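Long-range contacts in N-glycosylase/DNA lyase (Methanocaldococcus jannaschii, PDB 3FHF), which is an archaeal DNA glycosylase/lyase, a single, largely helical chain of the helix-hairpin-helix superfamily: residues G134-S139 with V150-R155; C51-N56 with R94-Y99; V101-F106 with R128-I133. All coordinates share one frame; numbering follows the deposited sequence.

How the contacts relate
Along the chain the three contacts follow in series, so none nests in or crosses another. Contact 2 comes first: it closes a mostly helical loop of 37 residues and ties the end of helix 41-54 to helix 93-103. Contact 3 starts on the same helix 93-103 and closes a 21-residue loop at the end of helix 119-129 and the turn after it. Contact 1 then closes the shortest loop, folding the run before helix 155-163 back on helix 135-144. The hairpin and the start of helix 135-144 link all three: Ile-133 packs on Ile-52 and Ala-138, and Lys-136 meets Thr-54.

Contact 1: residues G134-S139 with V150-R155; sequences GYKEAS and VAIIDR
Lys-136 meets Ile-152 in the first turn of helix 135-144, just after Gly-134, the N-cap that closes the hairpin of the helix-hairpin-helix motif; helix 119-129 is the first helix of that motif and 135-144 the second. The CA atoms of Lys-136 and Ile-152 are 5.3 Å apart. With CG anti to the backbone N (chi1 -177°) and a bend at the next bond, the lysine chain passes obliquely over Ile-152, and Lys-136 CE rests 3.5 Å from Ile-152 CG2. Nearer the helix, Lys-136 CG packs 3.5 Å from the carbonyl oxygen Ile-153 O. Beyond them Asp-154 gives the edge of the contact; its OD2 accepts from the backbone N of Ile-157 and so caps helix 155-163. Glu-137 turns away from 150-155 and reaches back to the helix start, where its OE2 takes the N-H of Gly-134 at 2.8 Å from above the carboxylate plane. This is the half of a capping box that a glycine N-cap permits. A turn on from Lys-136, buried Ser-139 sends its CB toward 150-155. Ser-139 CB lies close against Ala-151 O (3.0 Å), while its own carbonyl Ser-139 O touches Val-150 CG2 at 3.6 Å. The hydroxyl is turned back on the helix: Ser-139 OG donates to Tyr-135 O at 2.6 Å, and Ser-139 N reaches that oxygen from the opposite face of the carbonyl plane. Arg-123 of helix 119-129 also bonds to Ser-139 OG, and Tyr-179 of helix 176-192 bonds to Ala-151 O.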
# COMPACT_ATOMS: atom_id res chain seq x y z
N GLY A 134 -5.41 8.47 -2.83
CA GLY A 134 -5.92 8.03 -4.12
C GLY A 134 -6.12 6.52 -4.07
O GLY A 134 -5.99 5.93 -2.99
N TYR A 135 -6.42 5.89 -5.20
CA TYR A 135 -6.63 4.44 -5.18
C TYR A 135 -5.40 3.66 -4.73
O TYR A 135 -5.53 2.64 -4.04
CB TYR A 135 -7.11 3.92 -6.54
CG TYR A 135 -8.62 3.94 -6.66
CD1 TYR A 135 -9.30 5.10 -7.03
CD2 TYR A 135 -9.38 2.83 -6.29
CE1 TYR A 135 -10.69 5.16 -7.01
CE2 TYR A 135 -10.78 2.88 -6.26
CZ TYR A 135 -11.42 4.05 -6.63
OH TYR A 135 -12.80 4.11 -6.57
N LYS A 136 -4.22 4.14 -5.09
CA LYS A 136 -3.00 3.45 -4.69
C LYS A 136 -2.80 3.54 -3.17
O LYS A 136 -2.51 2.53 -2.53
CB LYS A 136 -1.78 4.04 -5.40
CG LYS A 136 -0.45 3.34 -5.08
CD LYS A 136 0.12 3.71 -3.72
CE LYS A 136 1.53 3.18 -3.53
NZ LYS A 136 2.05 3.46 -2.17
N GLU A 137 -2.97 4.74 -2.62
CA GLU A 137 -2.80 4.94 -1.18
C GLU A 137 -3.84 4.21 -0.34
O GLU A 137 -3.53 3.70 0.73
CB GLU A 137 -2.84 6.43 -0.83
CG GLU A 137 -1.64 7.21 -1.32
CD GLU A 137 -1.73 7.61 -2.78
OE1 GLU A 137 -0.72 8.09 -3.32
OE2 GLU A 137 -2.82 7.46 -3.39
N ALA A 138 -5.08 4.18 -0.84
CA ALA A 138 -6.17 3.52 -0.15
C ALA A 138 -5.93 2.01 -0.11
O ALA A 138 -6.15 1.36 0.91
CB ALA A 138 -7.50 3.82 -0.86
N SER A 139 -5.47 1.47 -1.23
CA SER A 139 -5.19 0.05 -1.34
C SER A 139 -4.03 -0.32 -0.41
O SER A 139 -4.05 -1.35 0.26
CB SER A 139 -4.81 -0.29 -2.78
OG SER A 139 -5.83 0.12 -3.68
N VAL A 150 -6.70 -6.35 -2.56
CA VAL A 150 -6.51 -5.07 -3.23
C VAL A 150 -5.05 -4.91 -3.62
O VAL A 150 -4.12 -5.15 -2.83
CB VAL A 150 -6.91 -3.86 -2.34
CG1 VAL A 150 -8.42 -3.86 -2.13
CG2 VAL A 150 -6.18 -3.91 -1.01
N ALA A 151 -4.83 -4.51 -4.87
CA ALA A 151 -3.49 -4.33 -5.39
C ALA A 151 -3.02 -2.91 -5.12
O ALA A 151 -3.83 -1.98 -5.10
CB ALA A 151 -3.47 -4.60 -6.90
N ILE A 152 -1.72 -2.76 -4.89
CA ILE A 152 -1.10 -1.47 -4.66
C ILE A 152 -0.35 -1.22 -5.96
O ILE A 152 0.75 -1.73 -6.16
CB ILE A 152 -0.08 -1.54 -3.50
CG1 ILE A 152 -0.78 -2.05 -2.23
CG2 ILE A 152 0.52 -0.17 -3.26
CD1 ILE A 152 0.18 -2.44 -1.11
N ILE A 153 -0.96 -0.44 -6.83
CA ILE A 153 -0.38 -0.18 -8.14
C ILE A 153 0.49 1.08 -8.16
O ILE A 153 0.00 2.18 -8.35
CB ILE A 153 -1.51 -0.09 -9.19
CG1 ILE A 153 -2.38 -1.35 -9.09
CG2 ILE A 153 -0.93 0.02 -10.60
CD1 ILE A 153 -3.56 -1.38 -10.08
N ASP A 154 1.78 0.87 -7.93
CA ASP A 154 2.77 1.94 -7.90
C ASP A 154 3.42 2.13 -9.27
O ASP A 154 3.18 1.34 -10.19
CB ASP A 154 3.88 1.59 -6.90
CG ASP A 154 4.49 0.24 -7.17
OD1 ASP A 154 4.01 -0.76 -6.60
OD2 ASP A 154 5.44 0.16 -7.98
N ARG A 155 4.26 3.15 -9.39
CA ARG A 155 4.93 3.46 -10.64
C ARG A 155 5.94 2.39 -11.08
O ARG A 155 6.28 2.31 -12.26
CB ARG A 155 5.64 4.82 -10.54
CG ARG A 155 6.81 4.88 -9.55
CD ARG A 155 7.41 6.29 -9.51
NE ARG A 155 8.63 6.37 -8.70
CZ ARG A 155 8.69 6.16 -7.39
NH1 ARG A 155 7.60 5.85 -6.71
NH2 ARG A 155 9.85 6.27 -6.76

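Contact 2: residues C51-N56 with R94-Y99; sequences CILTAN and RKRAEY
Leu-53 and Arg-96 bring the backbones closest, 6.5 Å between their CA atoms, where the last turn of helix 41-54 and the loop after it face the side of helix 93-103. Arg-96 carries most of the contact. Its CG stands beside the backbone N, and a second bend at chi2 (-52°) curls the chain over the end of helix 41-54. There the guanidinium grips a single oxygen end-on with two nitrogens. Arg-96 NH1 donates to Ala-55 O at 2.9 Å, in the carbonyl plane and on a lone pair, with an N-H...O angle of 154°. Arg-96 NH2 reaches the same Ala-55 O at 3.2 Å from above the carbonyl plane, a more bent bond. Arg-96 NH1 also lies 3.2 Å from Ile-52 O, so oxygens of the last turn and of the loop after it gather round the positive group; their partial negative charge would probably favour it. His-90 hydrogen-bonds to Leu-53 O in the same neighbourhood. In this all-helical member of the helix-hairpin-helix superfamily the contact joins two helices separated by a long, mainly helical excursion. The aliphatic part of Arg-96 is packed as well: its CB meets Leu-53 CD2 at 3.8 Å, the two chains crossing at a slant, and the Arg-96 and Ile-52 side chains run past each other in opposite directions, Arg-96 CD beside Ile-52 CG2. Ile-52 CG2 fills the angle between Arg-96 and Tyr-99, 4.1 Å from Tyr-99 CB and at the edge of the tyrosine ring. Ala-55 adds its methyl, with CB 3.5 Å from Arg-96 NH2.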
# COMPACT_ATOMS: atom_id res chain seq x y z
N CYS A 51 0.61 5.86 5.10
CA CYS A 51 0.30 5.78 3.68
C CYS A 51 0.18 7.16 3.04
O CYS A 51 0.54 7.34 1.88
CB CYS A 51 -0.98 4.97 3.46
SG CYS A 51 -0.78 3.21 3.89
N ILE A 52 -0.31 8.14 3.79
CA ILE A 52 -0.40 9.50 3.26
C ILE A 52 1.01 10.03 3.00
O ILE A 52 1.24 10.80 2.07
CB ILE A 52 -1.11 10.45 4.25
CG1 ILE A 52 -2.61 10.17 4.26
CG2 ILE A 52 -0.84 11.90 3.86
CD1 ILE A 52 -3.39 11.06 5.21
N LEU A 53 1.96 9.60 3.83
CA LEU A 53 3.35 10.04 3.72
C LEU A 53 4.20 9.30 2.68
O LEU A 53 5.22 9.83 2.24
CB LEU A 53 4.04 9.94 5.08
CG LEU A 53 3.49 10.77 6.23
CD1 LEU A 53 4.23 10.39 7.51
CD2 LEU A 53 3.66 12.27 5.93
N THR A 54 3.78 8.09 2.31
CA THR A 54 4.52 7.26 1.36
C THR A 54 4.92 7.90 0.03
O THR A 54 6.06 7.77 -0.41
CB THR A 54 3.73 5.96 1.04
OG1 THR A 54 3.67 5.14 2.22
CG2 THR A 54 4.40 5.17 -0.08
N ALA A 55 3.98 8.59 -0.62
CA ALA A 55 4.25 9.23 -1.91
C ALA A 55 5.48 10.12 -1.87
O ALA A 55 5.60 11.00 -1.02
CB ALA A 55 3.03 10.04 -2.35
N ASN A 56 6.40 9.89 -2.81
CA ASN A 56 7.63 10.67 -2.91
C ASN A 56 8.49 10.48 -1.68
O ASN A 56 9.20 11.40 -1.26
CB ASN A 56 7.30 12.16 -3.08
CG ASN A 56 6.37 12.43 -4.24
OD1 ASN A 56 6.73 12.21 -5.40
ND2 ASN A 56 5.17 12.89 -3.94
N ARG A 94 4.42 20.39 4.01
CA ARG A 94 3.26 21.28 4.06
C ARG A 94 1.96 20.59 3.66
O ARG A 94 1.00 20.57 4.43
CB ARG A 94 3.52 22.50 3.18
CG ARG A 94 2.42 23.56 3.23
CD ARG A 94 2.87 24.83 2.53
NE ARG A 94 3.37 24.56 1.18
CZ ARG A 94 2.62 24.09 0.18
NH1 ARG A 94 1.33 23.85 0.38
NH2 ARG A 94 3.16 23.87 -1.01
N LYS A 95 1.91 20.03 2.45
CA LYS A 95 0.71 19.34 1.97
C LYS A 95 0.32 18.14 2.83
O LYS A 95 -0.85 17.98 3.18
CB LYS A 95 0.90 18.86 0.53
CG LYS A 95 0.83 19.94 -0.53
CD LYS A 95 0.97 19.31 -1.91
CE LYS A 95 0.97 20.35 -3.01
NZ LYS A 95 1.13 19.71 -4.34
N ARG A 96 1.29 17.30 3.16
CA ARG A 96 1.02 16.11 3.96
C ARG A 96 0.49 16.45 5.35
O ARG A 96 -0.39 15.77 5.87
CB ARG A 96 2.28 15.23 4.06
CG ARG A 96 2.86 14.84 2.70
CD ARG A 96 1.81 14.22 1.77
NE ARG A 96 2.28 14.18 0.39
CZ ARG A 96 3.15 13.30 -0.09
NH1 ARG A 96 3.65 12.36 0.70
NH2 ARG A 96 3.56 13.39 -1.35
N ALA A 97 1.03 17.51 5.95
CA ALA A 97 0.59 17.93 7.28
C ALA A 97 -0.88 18.34 7.22
O ALA A 97 -1.65 18.09 8.15
CB ALA A 97 1.44 19.10 7.77
N GLU A 98 -1.26 19.00 6.13
CA GLU A 98 -2.64 19.43 5.95
C GLU A 98 -3.58 18.23 5.76
O GLU A 98 -4.63 18.14 6.39
CB GLU A 98 -2.75 20.38 4.76
CG GLU A 98 -4.17 20.60 4.29
CD GLU A 98 -4.27 21.58 3.14
OE1 GLU A 98 -3.39 21.55 2.25
OE2 GLU A 98 -5.24 22.37 3.11
N TYR A 99 -3.19 17.31 4.88
CA TYR A 99 -4.01 16.12 4.63
C TYR A 99 -4.27 15.36 5.93
O TYR A 99 -5.40 14.96 6.22
CB TYR A 99 -3.32 15.17 3.65
CG TYR A 99 -3.08 15.72 2.26
CD1 TYR A 99 -3.94 16.66 1.70
CD2 TYR A 99 -2.01 15.26 1.49
CE1 TYR A 99 -3.75 17.13 0.40
CE2 TYR A 99 -1.81 15.72 0.19
CZ TYR A 99 -2.68 16.65 -0.35
OH TYR A 99 -2.47 17.11 -1.63

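Contact 3: residues V101-F106 with R128-I133; sequences VLARRF and RNIKGI
Phe-106, Ala-103 and Ile-130 make the tightly packed side of the contact, where the chain running out of helix 93-103 meets the chain just leaving helix 119-129. Ile-130 divides its branches between the two partners: CG1 lies 4.0 Å from Phe-106 CD2, and CG2, anti to the backbone N, is 4.1 Å from Ala-103 CB. Phe-106 and Ile-130 slide past each other in opposite directions. Further along the ring, Phe-106 CZ touches Asn-129 CB at 3.9 Å, with the ring and amide planes nearly perpendicular. Asn-129 turns its ND2 to Phe-125 O in its own helix, and the Phe-125 ring packs edge-to-face with Phe-106. Ile-130 to Ile-133 form a type II beta turn, closed by Ile-133 N to Ile-130 O, with Gly-132 supplying the positive phi (96°) of its third position. This turn belongs to the hairpin of the helix-hairpin-helix motif, so the contact seats the motif's first helix and hairpin against helix 93-103. Toward solvent the packing gives way to long charged chains. Arg-105 starts with CG between its backbone N and carbonyl carbon, then runs extended and brings its guanidinium back to Leu-102. There Arg-105 NH1 donates to Leu-102 O at 2.6 Å, from well above the carbonyl plane. Across the contact Arg-105 NH2 makes a weak hydrogen bond to Asn-129 O at 2.8 Å, with an N-H...O angle of 124°. One face of the guanidinium has Phe-106 CE2 over its centre. Lys-131, bent at chi2 and chi3, crosses Arg-105 at about a right angle; its NZ stops 3.8 Å from Arg-105 NH2, a close pair of like charges, and 3.7 Å from Leu-102 CD1.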
# COMPACT_ATOMS: atom_id res chain seq x y z
N VAL A 101 -4.14 16.41 9.13
CA VAL A 101 -5.02 17.13 10.03
C VAL A 101 -6.47 17.00 9.58
O VAL A 101 -7.36 16.76 10.40
CB VAL A 101 -4.64 18.64 10.09
CG1 VAL A 101 -5.62 19.39 10.99
CG2 VAL A 101 -3.21 18.81 10.59
N LEU A 102 -6.70 17.16 8.28
CA LEU A 102 -8.05 17.05 7.73
C LEU A 102 -8.63 15.66 7.93
O LEU A 102 -9.83 15.50 8.18
CB LEU A 102 -8.05 17.39 6.24
CG LEU A 102 -7.72 18.84 5.87
CD1 LEU A 102 -7.60 18.97 4.36
CD2 LEU A 102 -8.80 19.76 6.41
N ALA A 103 -7.77 14.64 7.83
CA ALA A 103 -8.21 13.26 7.99
C ALA A 103 -8.67 12.98 9.40
O ALA A 103 -9.31 11.96 9.66
CB ALA A 103 -7.08 12.31 7.61
N ARG A 104 -8.34 13.87 10.32
CA ARG A 104 -8.71 13.68 11.72
C ARG A 104 -10.21 13.59 11.98
O ARG A 104 -10.63 13.06 13.01
CB ARG A 104 -8.09 14.78 12.58
CG ARG A 104 -6.58 14.63 12.71
CD ARG A 104 -5.96 15.78 13.46
NE ARG A 104 -4.50 15.65 13.54
CZ ARG A 104 -3.70 16.57 14.05
NH1 ARG A 104 -4.20 17.69 14.54
NH2 ARG A 104 -2.39 16.36 14.09
N ARG A 105 -11.03 14.09 11.05
CA ARG A 105 -12.47 14.01 11.25
C ARG A 105 -12.95 12.57 11.12
O ARG A 105 -14.09 12.25 11.45
CB ARG A 105 -13.21 14.92 10.26
CG ARG A 105 -13.06 14.59 8.79
CD ARG A 105 -13.66 15.71 7.96
NE ARG A 105 -13.79 15.40 6.54
CZ ARG A 105 -12.76 15.15 5.72
NH1 ARG A 105 -11.52 15.18 6.17
NH2 ARG A 105 -12.99 14.89 4.44
N PHE A 106 -12.05 11.70 10.64
CA PHE A 106 -12.31 10.28 10.47
C PHE A 106 -11.35 9.46 11.35
O PHE A 106 -11.07 8.30 11.06
CB PHE A 106 -12.09 9.86 9.00
CG PHE A 106 -12.99 10.55 8.01
CD1 PHE A 106 -14.37 10.41 8.08
CD2 PHE A 106 -12.46 11.31 6.97
CE1 PHE A 106 -15.21 11.03 7.14
CE2 PHE A 106 -13.28 11.93 6.03
CZ PHE A 106 -14.66 11.79 6.12
N ARG A 128 -12.69 8.88 -2.15
CA ARG A 128 -13.61 10.01 -2.28
C ARG A 128 -13.64 11.05 -1.15
O ARG A 128 -13.83 12.24 -1.40
CB ARG A 128 -15.03 9.48 -2.49
CG ARG A 128 -15.23 8.71 -3.77
CD ARG A 128 -15.22 9.64 -4.97
NE ARG A 128 -16.35 10.56 -4.95
CZ ARG A 128 -16.46 11.62 -5.74
NH1 ARG A 128 -15.49 11.90 -6.61
NH2 ARG A 128 -17.54 12.40 -5.68
N ASN A 129 -13.44 10.62 0.09
CA ASN A 129 -13.51 11.54 1.22
C ASN A 129 -12.22 12.06 1.82
O ASN A 129 -12.20 13.15 2.40
CB ASN A 129 -14.35 10.90 2.34
CG ASN A 129 -15.82 10.80 1.97
OD1 ASN A 129 -16.61 11.71 2.27
ND2 ASN A 129 -16.20 9.72 1.31
N ILE A 130 -11.14 11.31 1.69
CA ILE A 130 -9.88 11.74 2.27
C ILE A 130 -8.88 12.31 1.27
O ILE A 130 -8.37 11.60 0.42
CB ILE A 130 -9.22 10.58 3.04
CG1 ILE A 130 -10.23 9.96 4.00
CG2 ILE A 130 -8.01 11.09 3.82
CD1 ILE A 130 -9.69 8.80 4.81
N LYS A 131 -8.62 13.61 1.38
CA LYS A 131 -7.67 14.28 0.50
C LYS A 131 -6.28 13.72 0.77
O LYS A 131 -5.89 13.53 1.93
CB LYS A 131 -7.68 15.79 0.76
CG LYS A 131 -8.85 16.53 0.12
CD LYS A 131 -9.47 17.54 1.08
CE LYS A 131 -10.33 16.84 2.12
NZ LYS A 131 -10.86 17.73 3.19
N GLY A 132 -5.52 13.46 -0.29
CA GLY A 132 -4.19 12.92 -0.12
C GLY A 132 -4.22 11.41 -0.26
O GLY A 132 -3.17 10.75 -0.20
N ILE A 133 -5.42 10.85 -0.44
CA ILE A 133 -5.58 9.41 -0.59
C ILE A 133 -6.20 9.05 -1.93
O ILE A 133 -7.39 9.29 -2.14
CB ILE A 133 -6.50 8.81 0.50
CG1 ILE A 133 -5.90 9.02 1.89
CG2 ILE A 133 -6.73 7.32 0.22
CD1 ILE A 133 -4.70 8.17 2.20